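4-alpha-glucanotransferase (Corynebacterium glutamicum, PDB 5B68) is an amylomaltase, a TIM-barrel protein of the 4-alpha-glucanotransferase family that carries an N-terminal beta-sandwich domain. Local coordinates at residues 169-172 with 176-179; 213-218 with 643-648; 520-525 with 550-555. All coordinates share one frame; numbering follows the deposited sequence.

Contact 1 (169-172 with 176-179); sequences ADKY and PRSG. With SO4 (sulfate ion), chain H.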
ATOM      1  N   ALA A 169      11.631  11.097 -10.360  1.00 19.68           N
ATOM      2  CA  ALA A 169      12.854  10.862  -9.562  1.00 22.56           C
ATOM      3  C   ALA A 169      13.864  12.014  -9.794  1.00 24.21           C
ATOM      4  O   ALA A 169      14.251  12.718  -8.845  1.00 23.61           O
ATOM      5  CB  ALA A 169      13.445   9.469  -9.865  1.00 21.79           C
ATOM      6  N   ASP A 170      14.238  12.250 -11.043  1.00 22.34           N
ATOM      7  CA  ASP A 170      15.177  13.353 -11.325  1.00 26.01           C
ATOM      8  C   ASP A 170      14.583  14.744 -11.077  1.00 24.63           C
ATOM      9  O   ASP A 170      15.332  15.691 -10.714  1.00 24.90           O
ATOM     10  CB  ASP A 170      15.737  13.315 -12.758  1.00 24.91           C
ATOM     11  CG  ASP A 170      16.694  12.150 -13.020  1.00 27.24           C
ATOM     12  OD1 ASP A 170      17.088  11.381 -12.112  1.00 25.73           O
ATOM     13  OD2 ASP A 170      16.992  11.975 -14.220  1.00 30.21           O
ATOM     14  N   LYS A 171      13.269  14.875 -11.263  1.00 24.26           N
ATOM     15  CA  LYS A 171      12.616  16.135 -10.986  1.00 23.41           C
ATOM     16  C   LYS A 171      12.843  16.589  -9.577  1.00 22.12           C
ATOM     17  O   LYS A 171      13.308  17.732  -9.359  1.00 26.20           O
ATOM     18  CB  LYS A 171      11.128  16.102 -11.322  1.00 23.44           C
ATOM     19  CG  LYS A 171      10.407  17.400 -10.964  1.00 25.61           C
ATOM     20  CD  LYS A 171       8.956  17.328 -11.387  1.00 26.87           C
ATOM     21  CE  LYS A 171       8.170  18.511 -10.924  1.00 28.14           C
ATOM     22  NZ  LYS A 171       8.385  19.612 -11.870  1.00 28.79           N
ATOM     23  N   TYR A 172      12.469  15.758  -8.631  1.00 20.57           N
ATOM     24  CA  TYR A 172      12.654  16.062  -7.236  1.00 20.75           C
ATOM     25  C   TYR A 172      14.073  15.977  -6.674  1.00 21.19           C
ATOM     26  O   TYR A 172      14.376  16.655  -5.723  1.00 23.22           O
ATOM     27  CB  TYR A 172      11.561  15.437  -6.382  1.00 20.93           C
ATOM     28  CG  TYR A 172      10.223  15.921  -6.864  1.00 19.34           C
ATOM     29  CD1 TYR A 172       9.873  17.255  -6.757  1.00 21.62           C
ATOM     30  CD2 TYR A 172       9.344  15.068  -7.495  1.00 20.55           C
ATOM     31  CE1 TYR A 172       8.668  17.717  -7.226  1.00 20.65           C
ATOM     32  CE2 TYR A 172       8.138  15.520  -7.971  1.00 21.29           C
ATOM     33  CZ  TYR A 172       7.799  16.847  -7.837  1.00 19.94           C
ATOM     34  OH  TYR A 172       6.601  17.287  -8.311  1.00 19.70           O
ATOM     35  N   PRO A 176      14.233  19.681  -4.701  1.00 23.38           N
ATOM     36  CA  PRO A 176      13.654  19.040  -3.519  1.00 21.41           C
ATOM     37  C   PRO A 176      12.492  19.814  -2.923  1.00 21.59           C
ATOM     38  O   PRO A 176      12.529  21.011  -2.848  1.00 23.00           O
ATOM     39  CB  PRO A 176      14.824  18.973  -2.536  1.00 22.82           C
ATOM     40  CG  PRO A 176      16.019  18.991  -3.398  1.00 23.47           C
ATOM     41  CD  PRO A 176      15.670  19.916  -4.518  1.00 23.54           C
ATOM     42  N   ARG A 177      11.484  19.088  -2.483  1.00 19.29           N
ATOM     43  CA  ARG A 177      10.261  19.669  -1.976  1.00 17.76           C
ATOM     44  C   ARG A 177       9.880  19.077  -0.632  1.00 18.71           C
ATOM     45  O   ARG A 177      10.421  18.080  -0.208  1.00 20.00           O
ATOM     46  CB  ARG A 177       9.090  19.442  -2.921  1.00 19.11           C
ATOM     47  CG  ARG A 177       9.343  19.823  -4.347  1.00 20.76           C
ATOM     48  CD  ARG A 177       9.664  21.292  -4.538  1.00 22.73           C
ATOM     49  NE  ARG A 177       9.986  21.500  -5.931  1.00 22.83           N
ATOM     50  CZ  ARG A 177       9.089  21.709  -6.871  1.00 25.98           C
ATOM     51  NH1 ARG A 177       7.818  21.798  -6.553  1.00 27.28           N
ATOM     52  NH2 ARG A 177       9.468  21.839  -8.120  1.00 28.18           N
ATOM     53  N   SER A 178       8.928  19.725   0.016  1.00 18.86           N
ATOM     54  CA  SER A 178       8.376  19.209   1.278  1.00 18.67           C
ATOM     55  C   SER A 178       6.927  18.912   1.099  1.00 18.27           C
ATOM     56  O   SER A 178       6.285  19.441   0.182  1.00 21.14           O
ATOM     57  CB  SER A 178       8.523  20.190   2.443  1.00 21.22           C
ATOM     58  OG  SER A 178       7.667  21.308   2.275  1.00 23.14           O
ATOM     59  N   GLY A 179       6.392  18.152   2.035  1.00 17.46           N
ATOM     60  CA  GLY A 179       4.961  17.891   2.131  1.00 18.43           C
ATOM     61  C   GLY A 179       4.568  17.589   3.539  1.00 19.61           C
ATOM     62  O   GLY A 179       5.388  17.755   4.419  1.00 19.76           O
TER
HETATM   63  S   SO4 H 807       6.432  22.688 -10.361  1.00 52.98           S
HETATM   64  O1  SO4 H 807       7.115  23.429 -11.450  1.00 70.91           O
HETATM   65  O2  SO4 H 807       5.068  22.212 -10.749  1.00 51.66           O
HETATM   66  O3  SO4 H 807       7.284  21.530 -10.028  1.00 67.61           O
HETATM   67  O4  SO4 H 807       6.296  23.597  -9.198  1.00 49.61           O

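Contact 2 (213-218 with 643-648); sequences ADFLLI and SALTCV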
ATOM      1  N   ALA A 213       3.750  23.275   1.230  1.00 20.97           N
ATOM      2  CA  ALA A 213       3.680  21.856   1.006  1.00 19.24           C
ATOM      3  C   ALA A 213       3.380  21.560  -0.450  1.00 17.93           C
ATOM      4  O   ALA A 213       2.462  22.164  -1.005  1.00 19.60           O
ATOM      5  CB  ALA A 213       2.591  21.263   1.899  1.00 20.03           C
ATOM      6  N   ASP A 214       4.091  20.593  -1.036  1.00 16.80           N
ATOM      7  CA  ASP A 214       3.842  20.142  -2.418  1.00 17.51           C
ATOM      8  C   ASP A 214       3.077  18.792  -2.501  1.00 18.68           C
ATOM      9  O   ASP A 214       2.614  18.437  -3.616  1.00 18.93           O
ATOM     10  CB  ASP A 214       5.129  20.080  -3.222  1.00 19.95           C
ATOM     11  CG  ASP A 214       5.439  21.417  -3.910  1.00 22.72           C
ATOM     12  OD1 ASP A 214       4.504  21.967  -4.511  1.00 20.66           O
ATOM     13  OD2 ASP A 214       6.583  21.940  -3.753  1.00 21.53           O
ATOM     14  N   PHE A 215       2.904  18.118  -1.376  1.00 19.09           N
ATOM     15  CA  PHE A 215       2.064  16.948  -1.337  1.00 16.95           C
ATOM     16  C   PHE A 215       1.393  16.799   0.008  1.00 19.25           C
ATOM     17  O   PHE A 215       1.848  17.344   0.978  1.00 17.94           O
ATOM     18  CB  PHE A 215       2.859  15.697  -1.687  1.00 16.92           C
ATOM     19  CG  PHE A 215       3.940  15.372  -0.721  1.00 16.97           C
ATOM     20  CD1 PHE A 215       3.680  14.592   0.367  1.00 18.58           C
ATOM     21  CD2 PHE A 215       5.218  15.817  -0.918  1.00 18.01           C
ATOM     22  CE1 PHE A 215       4.663  14.283   1.259  1.00 19.77           C
ATOM     23  CE2 PHE A 215       6.210  15.507  -0.029  1.00 17.86           C
ATOM     24  CZ  PHE A 215       5.937  14.739   1.054  1.00 18.22           C
ATOM     25  N   LEU A 216       0.299  16.056   0.025  1.00 17.88           N
ATOM     26  CA  LEU A 216      -0.343  15.638   1.243  1.00 17.59           C
ATOM     27  C   LEU A 216      -0.440  14.099   1.224  1.00 19.90           C
ATOM     28  O   LEU A 216      -1.224  13.519   0.487  1.00 17.43           O
ATOM     29  CB  LEU A 216      -1.733  16.249   1.375  1.00 19.54           C
ATOM     30  CG  LEU A 216      -2.482  15.861   2.620  1.00 18.71           C
ATOM     31  CD1 LEU A 216      -1.828  16.440   3.869  1.00 19.57           C
ATOM     32  CD2 LEU A 216      -3.908  16.321   2.477  1.00 20.23           C
ATOM     33  N   LEU A 217       0.430  13.481   2.009  1.00 17.22           N
ATOM     34  CA  LEU A 217       0.470  12.005   2.148  1.00 17.82           C
ATOM     35  C   LEU A 217      -0.560  11.642   3.145  1.00 18.11           C
ATOM     36  O   LEU A 217      -0.593  12.191   4.263  1.00 17.18           O
ATOM     37  CB  LEU A 217       1.870  11.537   2.587  1.00 17.95           C
ATOM     38  CG  LEU A 217       2.115  10.126   3.053  1.00 18.63           C
ATOM     39  CD1 LEU A 217       1.790   9.135   1.928  1.00 17.43           C
ATOM     40  CD2 LEU A 217       3.544   9.866   3.434  1.00 18.67           C
ATOM     41  N   ILE A 218      -1.366  10.656   2.798  1.00 19.30           N
ATOM     42  CA  ILE A 218      -2.400  10.151   3.642  1.00 17.78           C
ATOM     43  C   ILE A 218      -2.324   8.633   3.884  1.00 19.70           C
ATOM     44  O   ILE A 218      -1.504   7.903   3.323  1.00 19.13           O
ATOM     45  CB  ILE A 218      -3.803  10.579   3.162  1.00 18.51           C
ATOM     46  CG1 ILE A 218      -4.093   9.983   1.764  1.00 19.96           C
ATOM     47  CG2 ILE A 218      -3.908  12.100   3.149  1.00 19.99           C
ATOM     48  CD1 ILE A 218      -5.501  10.156   1.296  1.00 21.69           C
ATOM     49  N   SER A 643      17.692  15.031   0.730  1.00 22.19           N
ATOM     50  CA  SER A 643      16.533  14.245   0.332  1.00 24.16           C
ATOM     51  C   SER A 643      15.624  14.919  -0.660  1.00 21.50           C
ATOM     52  O   SER A 643      15.224  16.066  -0.455  1.00 22.20           O
ATOM     53  CB  SER A 643      15.724  13.877   1.560  1.00 25.96           C
ATOM     54  OG  SER A 643      16.440  12.953   2.390  1.00 39.46           O
ATOM     55  N   ALA A 644      15.268  14.198  -1.741  1.00 20.63           N
ATOM     56  CA  ALA A 644      14.358  14.695  -2.755  1.00 21.33           C
ATOM     57  C   ALA A 644      13.039  15.174  -2.146  1.00 20.67           C
ATOM     58  O   ALA A 644      12.513  16.208  -2.548  1.00 18.85           O
ATOM     59  CB  ALA A 644      14.075  13.619  -3.757  1.00 22.75           C
ATOM     60  N   LEU A 645      12.521  14.445  -1.184  1.00 19.86           N
ATOM     61  CA  LEU A 645      11.304  14.829  -0.542  1.00 18.44           C
ATOM     62  C   LEU A 645      11.409  14.691   0.962  1.00 16.90           C
ATOM     63  O   LEU A 645      11.981  13.731   1.483  1.00 19.13           O
ATOM     64  CB  LEU A 645      10.130  13.990  -1.027  1.00 19.72           C
ATOM     65  CG  LEU A 645       9.779  14.105  -2.499  1.00 17.70           C
ATOM     66  CD1 LEU A 645       8.718  13.020  -2.816  1.00 21.64           C
ATOM     67  CD2 LEU A 645       9.251  15.458  -2.911  1.00 19.36           C
ATOM     68  N   THR A 646      10.804  15.650   1.667  1.00 17.12           N
ATOM     69  CA  THR A 646      10.697  15.602   3.150  1.00 17.42           C
ATOM     70  C   THR A 646       9.245  15.700   3.541  1.00 19.93           C
ATOM     71  O   THR A 646       8.465  16.252   2.805  1.00 20.26           O
ATOM     72  CB  THR A 646      11.481  16.748   3.808  1.00 19.77           C
ATOM     73  OG1 THR A 646      11.041  17.966   3.231  1.00 19.50           O
ATOM     74  CG2 THR A 646      12.894  16.563   3.580  1.00 18.49           C
ATOM     75  N   CYS A 647       8.882  15.219   4.714  1.00 20.90           N
ATOM     76  CA  CYS A 647       7.504  15.160   5.096  1.00 24.26           C
ATOM     77  C   CYS A 647       7.392  15.578   6.522  1.00 22.02           C
ATOM     78  O   CYS A 647       8.155  15.063   7.362  1.00 23.55           O
ATOM     79  CB  CYS A 647       6.905  13.734   4.927  1.00 30.44           C
ATOM     80  SG  CYS A 647       5.093  13.814   5.095  1.00 34.74           S
ATOM     81  N   VAL A 648       6.528  16.579   6.747  1.00 19.84           N
ATOM     82  CA  VAL A 648       6.196  17.095   8.068  1.00 21.31           C
ATOM     83  C   VAL A 648       4.923  16.375   8.412  1.00 20.86           C
ATOM     84  O   VAL A 648       3.976  16.440   7.651  1.00 20.08           O
ATOM     85  CB  VAL A 648       5.910  18.630   8.030  1.00 20.95           C
ATOM     86  CG1 VAL A 648       5.490  19.161   9.405  1.00 24.94           C
ATOM     87  CG2 VAL A 648       7.062  19.365   7.422  1.00 23.50           C
TER

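Contact 3 (520-525 with 550-555); sequences ALAQRG and RPLALT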
ATOM      1  N   ALA A 520      17.550  -2.496  -7.702  1.00 20.56           N
ATOM      2  CA  ALA A 520      16.393  -2.677  -8.608  1.00 19.17           C
ATOM      3  C   ALA A 520      15.362  -1.537  -8.373  1.00 20.16           C
ATOM      4  O   ALA A 520      14.777  -1.066  -9.317  1.00 21.95           O
ATOM      5  CB  ALA A 520      15.734  -4.003  -8.371  1.00 19.95           C
ATOM      6  N   LEU A 521      15.229  -1.081  -7.144  1.00 19.58           N
ATOM      7  CA  LEU A 521      14.310   0.033  -6.800  1.00 17.84           C
ATOM      8  C   LEU A 521      14.895   1.369  -7.226  1.00 17.49           C
ATOM      9  O   LEU A 521      14.282   2.140  -7.964  1.00 18.78           O
ATOM     10  CB  LEU A 521      13.938   0.023  -5.343  1.00 19.54           C
ATOM     11  CG  LEU A 521      13.114  -1.192  -4.856  1.00 20.55           C
ATOM     12  CD1 LEU A 521      13.062  -1.194  -3.353  1.00 20.90           C
ATOM     13  CD2 LEU A 521      11.734  -1.246  -5.502  1.00 22.28           C
ATOM     14  N   ALA A 522      16.137   1.616  -6.848  1.00 19.42           N
ATOM     15  CA  ALA A 522      16.769   2.912  -7.076  1.00 20.80           C
ATOM     16  C   ALA A 522      16.920   3.182  -8.532  1.00 19.65           C
ATOM     17  O   ALA A 522      16.737   4.290  -8.993  1.00 20.52           O
ATOM     18  CB  ALA A 522      18.178   2.929  -6.495  1.00 21.51           C
ATOM     19  N   GLN A 523      17.266   2.150  -9.274  1.00 20.59           N
ATOM     20  CA  GLN A 523      17.416   2.359 -10.720  1.00 20.87           C
ATOM     21  C   GLN A 523      16.155   2.809 -11.417  1.00 22.66           C
ATOM     22  O   GLN A 523      16.191   3.614 -12.373  1.00 22.17           O
ATOM     23  CB  GLN A 523      17.923   1.097 -11.395  1.00 26.81           C
ATOM     24  CG  GLN A 523      19.391   0.855 -11.104  1.00 31.70           C
ATOM     25  CD  GLN A 523      19.867  -0.507 -11.589  1.00 40.40           C
ATOM     26  OE1 GLN A 523      19.115  -1.234 -12.229  1.00 41.67           O
ATOM     27  NE2 GLN A 523      21.124  -0.868 -11.256  1.00 44.10           N
ATOM     28  N   ARG A 524      15.044   2.365 -10.896  1.00 19.30           N
ATOM     29  CA  ARG A 524      13.741   2.820 -11.441  1.00 21.06           C
ATOM     30  C   ARG A 524      13.274   4.153 -10.992  1.00 18.58           C
ATOM     31  O   ARG A 524      12.150   4.582 -11.349  1.00 19.66           O
ATOM     32  CB  ARG A 524      12.661   1.799 -11.034  1.00 23.65           C
ATOM     33  CG  ARG A 524      12.920   0.433 -11.556  1.00 28.00           C
ATOM     34  CD  ARG A 524      12.172   0.189 -12.843  1.00 31.27           C
ATOM     35  NE  ARG A 524      12.229  -1.219 -13.142  1.00 30.09           N
ATOM     36  CZ  ARG A 524      11.691  -1.799 -14.215  1.00 30.03           C
ATOM     37  NH1 ARG A 524      11.007  -1.138 -15.176  1.00 21.55           N
ATOM     38  NH2 ARG A 524      11.821  -3.128 -14.317  1.00 34.61           N
ATOM     39  N   GLY A 525      14.054   4.825 -10.120  1.00 18.41           N
ATOM     40  CA  GLY A 525      13.613   6.018  -9.506  1.00 18.41           C
ATOM     41  C   GLY A 525      12.585   5.914  -8.406  1.00 19.62           C
ATOM     42  O   GLY A 525      11.893   6.902  -8.136  1.00 19.36           O
ATOM     43  N   ARG A 550      20.194   9.925   2.291  1.00 27.40           N
ATOM     44  CA  ARG A 550      20.077   9.500   0.897  1.00 31.14           C
ATOM     45  C   ARG A 550      19.254  10.524   0.123  1.00 24.90           C
ATOM     46  O   ARG A 550      18.160  10.910   0.564  1.00 26.26           O
ATOM     47  CB  ARG A 550      19.257   8.200   0.811  1.00 32.15           C
ATOM     48  CG  ARG A 550      19.990   6.903   0.763  1.00 43.26           C
ATOM     49  CD  ARG A 550      18.970   5.797   0.394  1.00 45.31           C
ATOM     50  NE  ARG A 550      18.716   5.790  -1.061  1.00 50.58           N
ATOM     51  CZ  ARG A 550      17.705   5.153  -1.676  1.00 50.18           C
ATOM     52  NH1 ARG A 550      16.781   4.467  -0.985  1.00 53.82           N
ATOM     53  NH2 ARG A 550      17.608   5.210  -2.996  1.00 46.69           N
ATOM     54  N   PRO A 551      19.705  10.913  -1.041  1.00 24.61           N
ATOM     55  CA  PRO A 551      18.928  11.801  -1.846  1.00 24.43           C
ATOM     56  C   PRO A 551      17.630  11.188  -2.417  1.00 24.02           C
ATOM     57  O   PRO A 551      16.615  11.873  -2.450  1.00 21.31           O
ATOM     58  CB  PRO A 551      19.851  12.160  -2.994  1.00 25.73           C
ATOM     59  CG  PRO A 551      21.198  11.961  -2.400  1.00 27.18           C
ATOM     60  CD  PRO A 551      21.058  10.748  -1.576  1.00 25.92           C
ATOM     61  N   LEU A 552      17.687   9.960  -2.882  1.00 21.21           N
ATOM     62  CA  LEU A 552      16.498   9.387  -3.538  1.00 21.75           C
ATOM     63  C   LEU A 552      15.643   8.761  -2.451  1.00 19.18           C
ATOM     64  O   LEU A 552      15.598   7.551  -2.303  1.00 22.45           O
ATOM     65  CB  LEU A 552      16.855   8.410  -4.649  1.00 22.56           C
ATOM     66  CG  LEU A 552      15.696   7.980  -5.541  1.00 23.21           C
ATOM     67  CD1 LEU A 552      15.144   9.125  -6.352  1.00 22.36           C
ATOM     68  CD2 LEU A 552      16.172   6.775  -6.401  1.00 25.57           C
ATOM     69  N   ALA A 553      14.977   9.615  -1.708  1.00 18.57           N
ATOM     70  CA  ALA A 553      14.243   9.242  -0.510  1.00 21.02           C
ATOM     71  C   ALA A 553      13.203  10.281  -0.107  1.00 21.01           C
ATOM     72  O   ALA A 553      13.346  11.453  -0.393  1.00 19.51           O
ATOM     73  CB  ALA A 553      15.179   9.010   0.665  1.00 23.23           C
ATOM     74  N   LEU A 554      12.195   9.791   0.591  1.00 21.17           N
ATOM     75  CA  LEU A 554      11.345  10.575   1.442  1.00 21.14           C
ATOM     76  C   LEU A 554      11.907  10.538   2.878  1.00 20.43           C
ATOM     77  O   LEU A 554      12.004   9.463   3.510  1.00 21.42           O
ATOM     78  CB  LEU A 554       9.933   9.994   1.488  1.00 23.98           C
ATOM     79  CG  LEU A 554       8.964  10.737   2.452  1.00 25.39           C
ATOM     80  CD1 LEU A 554       8.622  12.022   1.770  1.00 26.00           C
ATOM     81  CD2 LEU A 554       7.763   9.865   2.630  1.00 30.52           C
ATOM     82  N   THR A 555      12.244  11.710   3.402  1.00 17.25           N
ATOM     83  CA  THR A 555      12.754  11.810   4.783  1.00 19.13           C
ATOM     84  C   THR A 555      11.742  12.484   5.723  1.00 19.22           C
ATOM     85  O   THR A 555      11.174  13.559   5.409  1.00 20.75           O
ATOM     86  CB  THR A 555      14.111  12.545   4.783  1.00 20.15           C
ATOM     87  OG1 THR A 555      15.033  11.759   4.037  1.00 24.73           O
ATOM     88  CG2 THR A 555      14.649  12.651   6.205  1.00 19.97           C
TER

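Contact 1 (169-172 with 176-179)
R177 crosses the ring of Y172 at about a right angle and meets K171 through a sulfate ion, and its length is worth following from the backbone out. From CB, CG stands anti to the carbonyl carbon, and the chain then bends at chi2 (-61°). CG is the first atom to touch, 3.6 Å from CD1 of Y172 and equally near CE1. Beyond CD, the NE atom is hydrogen-bonded to S175 in the connecting turn. CZ then comes under the ring's CE1, which stands 4.0 Å above the centre of the guanidinium. The two planes are 83° apart, so the tyrosine points a carbon at the arginine face instead of lying flat on it. At the tip the nitrogens divide their work: NH1 makes a salt bridge to D214, while NH2 donates to sulfate O3 at 2.9 Å with an N-H...O angle of 156°. NZ of K171 reaches the same O3 at 2.9 Å, so one oxygen receives both cations. CG of K171 sits over the centre of the Y172 ring, and the tyrosine hydroxyl is held by S380. The sulfate probably came from the crystallisation liquor. Closer to the backbone, P176 CA lies 3.3 Å from O of Y172, a CA-H...O contact. All this surrounds the short turn that links helix 167-174 to strand 177-182, a strand of the parallel sheet of the TIM barrel.

Contact 2 (213-218 with 643-648)
Within the parallel barrel sheet, strands 215-218 and 645-648 both flank strand 177-182, and F215 reaches past that middle strand to meet L645, T646 and C647. The segment axes pass 8.6 Å apart at 64°, too far for backbone pairing, and the side chain of F215 spans the gap. Its CG sits between the backbone N and the carbonyl carbon (chi1 64°), and from there the outer carbons of the ring face the other strand. CZ approaches the carbonyl O of T646 to 3.4 Å; the backbone of T646 is itself hydrogen-bonded to G179 on the middle strand. This is the interior of a TIM barrel: F215, L645 and C647 all also touch L554 on strand 553-556, whereas L216, turned the other way, packs on helix 198-209. On one side of CZ, CE1 lies 3.9 Å from SG of C647. That sulfur is 5.1 Å from the ring centroid and 72° off the ring normal, an oblique sulfur-aromatic contact. On the other side, CE2 meets the methyl CD2 of L645 at 4.2 Å, while I381 touches the phenylalanine from a neighbouring loop.

Contact 3 (520-525 with 550-555)
This is a small, mainly apolar contact on the outer side of the barrel, where L552, just ahead of strand 553-556, packs against A522 and G525 at the C-terminal end of helix 515-523. One methyl does most of the touching. CD2 of L552 lies 3.6 Å from the carbonyl O of A522 and also meets its CB, so it rests against the last turn of the helix. The same CD2 is 4.1 Å from CA of G525, the residue that ends that turn. The leucine gets there because CG is swung anti to the backbone N (chi1 -169°), which carries the branch out toward the helix. The carbonyl it covers is already engaged: G525 N donates to A522 O at 3.0 Å, and R165 adds a weak hydrogen bond from outside. The helix closes in a Schellman motif, with G525 leaving helical geometry at a positive phi of 74°, a value that suits a residue lacking a side chain. L552, for its part, is the centre of an inverse gamma turn, spanned by a weak bond from A553 N to P551 O; this turn leads the chain into strand 553-556 of the TIM barrel. A169 and L173 of helix 167-174 pack on the same leucine, as does M527. R550 makes the outer edge of the contact, its NH2 4.2 Å from CB of A522. Its guanidinium has the carbonyl O of L552 3.1 Å above one face, offset toward the rim, an approach that gives no hydrogen bond. The arginine also has a long, weak ion pair with D509, and a second sulfate, also probably from the crystallisation liquor, lies about 4 Å from its side chain.

The three contacts share the parallel barrel sheet and lie on the same side of the chain's centre. Contacts 1 and 2 are closest, about 8 Å between centres, and adjoin through strand 177-182: O of S178 is 2.8 Å from N of D214, a probable hydrogen bond, and O of G179 is likewise 2.8 Å from N of V648. Contact 3 is about 11 Å from contact 1, centre to centre, and meets it at the helix, where CB of A169 packs 3.5 Å from O of G525. Contacts 2 and 3, about 15 Å apart between centres, join through adjacent strands, with A644 N 2.8 Å from P551 O. The sulfate held by K171 and R177 belongs to contact 1 alone.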